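Local coordinates for inositol 2-dehydrogenase/D-chiro-inositol 3-dehydrogenase (Lactobacillus casei, PDB 4MIY), which catalyses the NAD-dependent oxidation of myo-inositol and D-chiro-inositol to the corresponding keto-inositols, at residues Ala69-Ser74 / Phe92-Lys97; Thr190-Thr195 / Val327-Ala332; Asp172-Glu177 / Val226-Thr231. All coordinates share one frame; numbering follows the deposited sequence.

Contact 1: Ala69-Ser74 / Phe92-Lys97; sequences AVFVVS and FIFTEK. With NAD (nicotinamide-adenine-dinucleotide), chain E.
Phe71 and Phe94 meet on one face of the sheet, where CB of Phe94 sits over the middle of the Phe71 ring, 3.8 Å from its centroid, in a CH-pi contact almost on the ring normal. Beyond that point the Phe94 ring, tilted 27° to its partner, is slid aside, so that the two rings barely overlap. They come nearest where Phe71 CD2 lies 3.5 Å from Phe94 CD1. The Phe94 ring projects opposite its own backbone N (chi1 -174°), whereas Phe71 CG stands beside its N and carries the ring in toward the neighbouring strand. With an alanine at Phe71, Phe94 CB would probably lose the ring face beneath it, and the Phe94 ring would be bounded on that side by a gap. Phe94 also meets His17 and Phe289 edge-to-face. Four backbone hydrogen bonds join the parallel strands, the shortest from Val72 N to Phe94 O at 2.8 Å. On the other face Val70 CG2 runs alongside Ile93 CG1 at 4.1 Å, with helix 79-86 packed against Val72, Ile93 and Thr95. Past the strand ends the contacts pass to NAD. Lys97 O accepts a 3.0 Å hydrogen bond from NAD O3D, and Lys97 NZ adds a weak one to NAD O2D. Ser74 CB lies 3.5 Å from NAD C5A of the adenine. Glu96 OE2 is hydrogen-bonded to His17. This is a beta-alpha-beta unit of the NAD-binding Rossmann fold, with the cofactor at the C-terminal ends of its parallel strands.

Contact 2: Thr190-Thr195 / Val327-Ala332; sequences TSIQIT and VLINVA
Ile329 lies over the backbone of Thr190-Ile192, its CB 3.8 Å from Thr190 C and its CD1 3.9 Å from Ser191 C. With CG1 anti to its own carbonyl carbon (chi1 -67°), the chain extends until CD1 also reaches Ile192 CG2, at 4.0 Å. The same residue is tied down through its backbone: Ile329 N gives a nearly straight 2.9 Å hydrogen bond to Thr190 O, but approaches from above the carbonyl plane, 66° out of it. Two residues along, Ile192 and Val327 form an antiparallel hydrogen-bonded pair, Val327 N reaching Ile192 O at 2.9 Å and Ile192 N reaching Val327 O at 3.0 Å. Their side chains lie on the face covered by helix 304-323, where both touch Ala316. On the opposite face the exposed Leu328 touches the buried Ser191 through CD2, 4.0 Å from Ser191 CB, while Ser191 OG is hydrogen-bonded to Thr217 OG1 on the adjoining strand 212-218. Thr190 OG1 is also hydrogen-bonded to Thr217 OG1. Strand 327-328 is thus a short antiparallel strand at the edge of the mixed, helix-backed sheet of the C-terminal alpha/beta domain, consistent with the Gfo/Idh/MocA family.

Contact 3: Asp172-Glu177 / Val226-Thr231; sequences DTLIHE and VLVHVT
Leu174 meets Val226 and Val228 where helix 168-185 packs on the large mixed sheet of the C-terminal alpha/beta domain. The local axes are 9.6 Å apart and run at 156°, and no hydrogen bond crosses between the two segments; aliphatic carbons make the contact. Packing is closest around Leu174 CD1, which lies 3.7 Å from Val226 CG1 and 3.9 Å from Val228 CG2. Leu174 CG is anti to the backbone N (chi1 -174°), and from there the branch comes down onto the strand, crossing Val228 at about a right angle. Glu177 shares Val226 CG1, touching it through its CG at 3.9 Å. Its chain then bends at chi2 (72°), and the carboxylate is held by a salt bridge to Arg127 and a hydrogen bond to His155, which would probably balance a charge buried beside the apolar patch. The packing is a little less close at Thr173 and ends at the partly exposed Asp172, where the helix contains a wider pi-type turn. His176, on another side of the helix, touches NAD. On the far side of the sheet Leu227 and His229 pack against a second subunit. Thr173 divides its two branches: OG1 is hydrogen-bonded to Tyr164 OH, while CG2 lies 4.0 Å from both Val228 CG1 and Val230 CG1.

Overall arrangement
Contacts 1 and 3 are wholly buried, whereas contact 2 lies at a sheet edge and is partly open to solvent. Contacts 1 and 2 each join strands through backbone hydrogen bonds, parallel in the Rossmann domain and antiparallel in the C-terminal one; contact 3 joins helix to sheet by apolar packing alone. Contacts 2 and 3 both involve strands of the same mixed sheet, their centres about 17 Å apart, and meet where Ile194 CD1 is 4.2 Å from Leu174 CD2. Between the domains, contacts 1 and 3 approach through a long, weak ion pair from Lys97 NZ to Asp172 OD1, near the NAD that both border. Contact 2 is remote from contact 1.

Contact 1: Ala69-Ser74 / Phe92-Lys97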
# COMPACT_ATOMS: atom_id res chain seq x y z
N ALA A 69 -15.96 -27.75 -32.08
CA ALA A 69 -15.64 -26.35 -32.02
C ALA A 69 -14.33 -26.04 -32.73
O ALA A 69 -13.46 -26.83 -32.79
CB ALA A 69 -15.54 -25.89 -30.57
N VAL A 70 -14.28 -24.84 -33.26
CA VAL A 70 -13.08 -24.33 -33.87
C VAL A 70 -12.54 -23.09 -33.17
O VAL A 70 -13.27 -22.27 -32.75
CB VAL A 70 -13.27 -24.08 -35.39
CG1 VAL A 70 -13.62 -25.38 -36.08
CG2 VAL A 70 -14.32 -23.09 -35.66
N PHE A 71 -11.23 -23.03 -33.07
CA PHE A 71 -10.53 -21.84 -32.61
C PHE A 71 -9.88 -21.16 -33.80
O PHE A 71 -9.15 -21.78 -34.50
CB PHE A 71 -9.47 -22.21 -31.59
CG PHE A 71 -9.99 -22.38 -30.20
CD1 PHE A 71 -10.93 -23.32 -29.92
CD2 PHE A 71 -9.54 -21.61 -29.18
CE1 PHE A 71 -11.38 -23.47 -28.66
CE2 PHE A 71 -10.03 -21.75 -27.96
CZ PHE A 71 -10.93 -22.69 -27.70
N VAL A 72 -10.21 -19.91 -34.03
CA VAL A 72 -9.63 -19.17 -35.14
C VAL A 72 -8.56 -18.24 -34.62
O VAL A 72 -8.86 -17.29 -33.96
CB VAL A 72 -10.63 -18.36 -35.86
CG1 VAL A 72 -10.03 -17.75 -37.08
CG2 VAL A 72 -11.88 -19.15 -36.18
N VAL A 73 -7.33 -18.58 -34.92
CA VAL A 73 -6.18 -17.90 -34.37
C VAL A 73 -5.15 -17.51 -35.42
O VAL A 73 -3.99 -17.53 -35.18
CB VAL A 73 -5.52 -18.74 -33.26
CG1 VAL A 73 -4.82 -17.84 -32.25
CG2 VAL A 73 -6.53 -19.61 -32.53
N SER A 74 -5.64 -17.18 -36.59
CA SER A 74 -4.83 -16.81 -37.74
C SER A 74 -4.56 -15.31 -37.70
O SER A 74 -4.87 -14.68 -36.72
CB SER A 74 -5.57 -17.21 -39.00
OG SER A 74 -6.85 -16.69 -39.06
N PHE A 92 -19.41 -24.61 -32.93
CA PHE A 92 -19.10 -23.49 -32.08
C PHE A 92 -17.78 -22.85 -32.54
O PHE A 92 -16.92 -23.50 -33.04
CB PHE A 92 -19.01 -23.97 -30.63
CG PHE A 92 -20.34 -24.36 -30.04
CD1 PHE A 92 -21.13 -23.44 -29.43
CD2 PHE A 92 -20.77 -25.65 -30.08
CE1 PHE A 92 -22.32 -23.80 -28.86
CE2 PHE A 92 -21.92 -25.99 -29.53
CZ PHE A 92 -22.72 -25.07 -28.92
N ILE A 93 -17.67 -21.55 -32.33
CA ILE A 93 -16.57 -20.77 -32.85
C ILE A 93 -16.00 -19.83 -31.77
O ILE A 93 -16.70 -18.98 -31.24
CB ILE A 93 -17.05 -19.91 -34.01
CG1 ILE A 93 -17.63 -20.76 -35.13
CG2 ILE A 93 -15.93 -19.05 -34.53
CD1 ILE A 93 -18.56 -19.99 -35.99
N PHE A 94 -14.73 -20.05 -31.46
CA PHE A 94 -13.92 -19.14 -30.67
C PHE A 94 -12.94 -18.47 -31.61
O PHE A 94 -12.08 -19.08 -32.13
CB PHE A 94 -13.16 -19.89 -29.58
CG PHE A 94 -12.40 -18.98 -28.63
CD1 PHE A 94 -11.15 -18.55 -28.93
CD2 PHE A 94 -12.97 -18.56 -27.45
CE1 PHE A 94 -10.47 -17.73 -28.09
CE2 PHE A 94 -12.29 -17.73 -26.61
CZ PHE A 94 -11.05 -17.32 -26.93
N THR A 95 -13.13 -17.19 -31.81
CA THR A 95 -12.19 -16.42 -32.59
C THR A 95 -11.42 -15.48 -31.69
O THR A 95 -11.98 -14.82 -30.86
CB THR A 95 -12.85 -15.67 -33.76
OG1 THR A 95 -11.85 -15.03 -34.53
CG2 THR A 95 -13.80 -14.68 -33.29
N GLU A 96 -10.12 -15.48 -31.85
CA GLU A 96 -9.36 -14.41 -31.27
C GLU A 96 -9.81 -13.06 -31.81
O GLU A 96 -10.41 -12.97 -32.85
CB GLU A 96 -7.86 -14.61 -31.46
CG GLU A 96 -7.19 -15.39 -30.33
CD GLU A 96 -7.37 -14.72 -28.97
OE1 GLU A 96 -7.64 -13.53 -28.93
OE2 GLU A 96 -7.24 -15.40 -27.98
N LYS A 97 -9.52 -12.01 -31.06
CA LYS A 97 -9.65 -10.67 -31.54
C LYS A 97 -8.74 -10.47 -32.73
O LYS A 97 -7.72 -11.06 -32.79
CB LYS A 97 -9.26 -9.67 -30.46
CG LYS A 97 -8.04 -10.09 -29.74
CD LYS A 97 -6.99 -9.05 -29.64
CE LYS A 97 -6.63 -8.47 -30.94
NZ LYS A 97 -5.22 -8.05 -30.89
PA NAD E . 1.24 -15.36 -35.49
O1A NAD E . 1.62 -14.63 -36.68
O2A NAD E . 2.18 -15.96 -34.66
O5B NAD E . 0.40 -16.65 -35.86
C5B NAD E . -0.63 -16.68 -36.76
C4B NAD E . -0.62 -18.02 -37.50
O4B NAD E . -1.67 -17.96 -38.42
C3B NAD E . 0.58 -18.24 -38.41
O3B NAD E . 1.10 -19.49 -38.19
C2B NAD E . 0.06 -18.07 -39.81
O2B NAD E . 0.76 -18.85 -40.75
C1B NAD E . -1.33 -18.57 -39.68
N9A NAD E . -2.26 -18.07 -40.67
C8A NAD E . -2.33 -16.89 -41.20
N7A NAD E . -3.38 -16.77 -42.01
C5A NAD E . -4.00 -17.93 -42.00
C6A NAD E . -5.15 -18.54 -42.64
N6A NAD E . -5.93 -17.89 -43.47
N1A NAD E . -5.44 -19.77 -42.30
C2A NAD E . -4.74 -20.47 -41.49
N3A NAD E . -3.66 -20.01 -40.90
C4A NAD E . -3.26 -18.77 -41.12
O3 NAD E . 0.24 -14.37 -34.77
PN NAD E . -0.42 -14.55 -33.28
O1N NAD E . 0.33 -13.72 -32.35
O2N NAD E . -0.36 -15.91 -32.89
O5D NAD E . -1.78 -13.89 -33.37
C5D NAD E . -2.86 -14.62 -33.92
C4D NAD E . -4.17 -14.00 -33.57
O4D NAD E . -4.28 -14.02 -32.16
C3D NAD E . -4.23 -12.58 -34.03
O3D NAD E . -5.55 -12.31 -34.40
C2D NAD E . -3.86 -11.85 -32.74
O2D NAD E . -4.43 -10.60 -32.80
C1D NAD E . -4.51 -12.71 -31.70
N1N NAD E . -3.94 -12.51 -30.37
C2N NAD E . -4.72 -12.15 -29.36
C3N NAD E . -4.24 -11.90 -28.09
C7N NAD E . -5.17 -11.51 -26.97
O7N NAD E . -6.33 -11.77 -26.99
N7N NAD E . -4.62 -10.92 -25.98
C4N NAD E . -2.89 -12.09 -27.87
C5N NAD E . -2.12 -12.48 -28.94
C6N NAD E . -2.67 -12.67 -30.18

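Contact 2: Thr190-Thr195 / Val327-Ala332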
# COMPACT_ATOMS: atom_id res chain seq x y z
N THR A 190 -20.41 7.03 -27.49
CA THR A 190 -20.90 8.08 -28.36
C THR A 190 -19.81 8.80 -29.12
O THR A 190 -20.09 9.48 -30.05
CB THR A 190 -21.73 9.06 -27.61
OG1 THR A 190 -21.00 9.59 -26.51
CG2 THR A 190 -22.99 8.40 -27.08
N SER A 191 -18.56 8.65 -28.70
CA SER A 191 -17.42 9.29 -29.35
C SER A 191 -16.07 8.78 -28.86
O SER A 191 -15.99 8.23 -27.80
CB SER A 191 -17.44 10.81 -29.21
OG SER A 191 -17.00 11.27 -27.96
N ILE A 192 -15.05 8.96 -29.69
CA ILE A 192 -13.67 8.69 -29.36
C ILE A 192 -12.75 9.75 -29.94
O ILE A 192 -12.96 10.20 -31.03
CB ILE A 192 -13.23 7.27 -29.75
CG1 ILE A 192 -11.89 6.90 -29.12
CG2 ILE A 192 -13.20 7.10 -31.23
CD1 ILE A 192 -11.64 5.45 -29.14
N GLN A 193 -11.75 10.16 -29.17
CA GLN A 193 -10.74 11.13 -29.59
C GLN A 193 -9.37 10.67 -29.14
O GLN A 193 -9.19 10.35 -28.00
CB GLN A 193 -11.04 12.51 -29.04
CG GLN A 193 -10.05 13.57 -29.48
CD GLN A 193 -10.31 14.95 -28.94
OE1 GLN A 193 -10.85 15.14 -27.89
NE2 GLN A 193 -9.92 15.94 -29.70
N ILE A 194 -8.44 10.59 -30.07
CA ILE A 194 -7.06 10.26 -29.83
C ILE A 194 -6.22 11.52 -29.94
O ILE A 194 -6.26 12.17 -30.92
CB ILE A 194 -6.56 9.31 -30.87
CG1 ILE A 194 -7.46 8.09 -30.93
CG2 ILE A 194 -5.18 8.91 -30.55
CD1 ILE A 194 -7.38 7.21 -29.73
N THR A 195 -5.48 11.84 -28.90
CA THR A 195 -4.56 12.94 -28.93
C THR A 195 -3.13 12.48 -28.63
O THR A 195 -2.92 11.48 -27.99
CB THR A 195 -4.92 14.03 -27.93
OG1 THR A 195 -5.12 13.45 -26.67
CG2 THR A 195 -6.14 14.72 -28.32
N VAL A 327 -14.21 11.77 -33.13
CA VAL A 327 -15.07 11.04 -34.04
C VAL A 327 -16.29 10.45 -33.33
O VAL A 327 -16.16 9.77 -32.36
CB VAL A 327 -14.29 9.95 -34.73
CG1 VAL A 327 -15.17 9.17 -35.65
CG2 VAL A 327 -13.14 10.51 -35.46
N LEU A 328 -17.48 10.70 -33.86
CA LEU A 328 -18.68 10.19 -33.25
C LEU A 328 -18.89 8.73 -33.50
O LEU A 328 -18.46 8.21 -34.48
CB LEU A 328 -19.89 10.96 -33.71
CG LEU A 328 -19.91 12.44 -33.38
CD1 LEU A 328 -21.23 13.00 -33.77
CD2 LEU A 328 -19.67 12.75 -31.97
N ILE A 329 -19.54 8.09 -32.55
CA ILE A 329 -19.88 6.69 -32.59
C ILE A 329 -21.37 6.50 -32.28
O ILE A 329 -21.88 7.03 -31.34
CB ILE A 329 -19.10 5.89 -31.53
CG1 ILE A 329 -17.63 5.86 -31.85
CG2 ILE A 329 -19.60 4.49 -31.44
CD1 ILE A 329 -16.80 5.44 -30.69
N ASN A 330 -22.04 5.73 -33.10
CA ASN A 330 -23.45 5.49 -32.94
C ASN A 330 -23.70 4.05 -33.18
O ASN A 330 -23.78 3.63 -34.28
CB ASN A 330 -24.24 6.28 -33.97
CG ASN A 330 -25.69 6.15 -33.79
OD1 ASN A 330 -26.17 5.91 -32.68
ND2 ASN A 330 -26.43 6.33 -34.86
N VAL A 331 -23.82 3.29 -32.14
CA VAL A 331 -23.95 1.88 -32.35
C VAL A 331 -25.40 1.50 -32.22
O VAL A 331 -26.09 2.01 -31.36
CB VAL A 331 -23.13 1.13 -31.36
CG1 VAL A 331 -21.69 1.28 -31.72
CG2 VAL A 331 -23.38 1.67 -30.00
N ALA A 332 -25.84 0.63 -33.11
CA ALA A 332 -27.25 0.26 -33.14
C ALA A 332 -27.59 -0.51 -31.92
O ALA A 332 -26.74 -1.16 -31.33
CB ALA A 332 -27.59 -0.52 -34.36

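Contact 3: Asp172-Glu177 / Val226-Thr231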
# COMPACT_ATOMS: atom_id res chain seq x y z
N ASP A 172 -4.23 -3.48 -31.49
CA ASP A 172 -3.60 -4.51 -30.68
C ASP A 172 -3.61 -4.19 -29.17
O ASP A 172 -3.62 -5.05 -28.37
CB ASP A 172 -2.18 -4.79 -31.15
CG ASP A 172 -2.13 -5.60 -32.44
OD1 ASP A 172 -3.19 -6.04 -32.91
OD2 ASP A 172 -1.06 -5.80 -32.97
N THR A 173 -3.61 -2.91 -28.87
CA THR A 173 -3.42 -2.44 -27.53
C THR A 173 -4.69 -1.83 -26.93
O THR A 173 -5.29 -2.42 -26.09
CB THR A 173 -2.20 -1.51 -27.50
OG1 THR A 173 -1.06 -2.22 -27.97
CG2 THR A 173 -1.92 -1.03 -26.10
N LEU A 174 -5.13 -0.69 -27.42
CA LEU A 174 -6.33 -0.07 -26.90
C LEU A 174 -7.61 -0.90 -27.07
O LEU A 174 -8.56 -0.70 -26.41
CB LEU A 174 -6.52 1.34 -27.50
CG LEU A 174 -7.65 2.22 -26.97
CD1 LEU A 174 -7.45 2.62 -25.50
CD2 LEU A 174 -7.79 3.46 -27.83
N ILE A 175 -7.56 -1.82 -27.99
CA ILE A 175 -8.70 -2.65 -28.29
C ILE A 175 -9.25 -3.33 -27.04
O ILE A 175 -10.41 -3.54 -26.93
CB ILE A 175 -8.38 -3.67 -29.41
CG1 ILE A 175 -9.66 -4.28 -30.01
CG2 ILE A 175 -7.42 -4.71 -28.94
CD1 ILE A 175 -10.43 -3.35 -30.74
N HIS A 176 -8.37 -3.64 -26.12
CA HIS A 176 -8.74 -4.27 -24.87
C HIS A 176 -9.58 -3.35 -23.99
O HIS A 176 -10.56 -3.75 -23.46
CB HIS A 176 -7.50 -4.78 -24.15
CG HIS A 176 -6.86 -5.92 -24.85
ND1 HIS A 176 -7.42 -7.17 -24.89
CD2 HIS A 176 -5.73 -6.00 -25.57
CE1 HIS A 176 -6.66 -7.97 -25.59
NE2 HIS A 176 -5.61 -7.30 -26.00
N GLU A 177 -9.18 -2.10 -23.91
CA GLU A 177 -9.96 -1.12 -23.22
C GLU A 177 -11.25 -0.82 -23.97
O GLU A 177 -12.26 -0.58 -23.38
CB GLU A 177 -9.16 0.16 -23.01
CG GLU A 177 -8.11 0.13 -21.91
CD GLU A 177 -6.87 -0.70 -22.22
OE1 GLU A 177 -6.52 -0.85 -23.37
OE2 GLU A 177 -6.30 -1.21 -21.27
N VAL A 226 -8.01 7.11 -21.31
CA VAL A 226 -7.03 6.05 -21.35
C VAL A 226 -5.67 6.56 -21.80
O VAL A 226 -5.57 7.23 -22.77
CB VAL A 226 -7.44 4.91 -22.30
CG1 VAL A 226 -6.53 3.73 -22.13
CG2 VAL A 226 -8.81 4.46 -22.04
N LEU A 227 -4.65 6.25 -21.02
CA LEU A 227 -3.26 6.43 -21.40
C LEU A 227 -2.73 5.17 -22.02
O LEU A 227 -2.73 4.14 -21.40
CB LEU A 227 -2.42 6.77 -20.18
CG LEU A 227 -0.90 6.80 -20.38
CD1 LEU A 227 -0.48 7.88 -21.38
CD2 LEU A 227 -0.25 7.01 -19.06
N VAL A 228 -2.29 5.27 -23.27
CA VAL A 228 -1.63 4.18 -23.95
C VAL A 228 -0.16 4.54 -24.07
O VAL A 228 0.16 5.53 -24.60
CB VAL A 228 -2.25 3.92 -25.34
CG1 VAL A 228 -1.45 2.91 -26.11
CG2 VAL A 228 -3.66 3.47 -25.21
N HIS A 229 0.70 3.72 -23.51
CA HIS A 229 2.11 4.00 -23.44
C HIS A 229 2.87 2.72 -23.62
O HIS A 229 3.03 1.98 -22.71
CB HIS A 229 2.49 4.66 -22.11
CG HIS A 229 3.87 5.22 -22.07
ND1 HIS A 229 4.46 5.66 -20.92
CD2 HIS A 229 4.78 5.41 -23.05
CE1 HIS A 229 5.67 6.10 -21.19
NE2 HIS A 229 5.88 5.97 -22.47
N VAL A 230 3.37 2.49 -24.83
CA VAL A 230 3.90 1.19 -25.21
C VAL A 230 5.42 1.07 -25.28
O VAL A 230 5.94 0.03 -25.53
CB VAL A 230 3.25 0.66 -26.52
CG1 VAL A 230 1.76 0.59 -26.39
CG2 VAL A 230 3.64 1.50 -27.70
N THR A 231 6.10 2.17 -25.01
CA THR A 231 7.55 2.19 -24.88
C THR A 231 7.99 2.67 -23.49
O THR A 231 9.00 3.27 -23.34
CB THR A 231 8.24 3.07 -25.96
OG1 THR A 231 7.86 4.42 -25.82
CG2 THR A 231 7.89 2.63 -27.35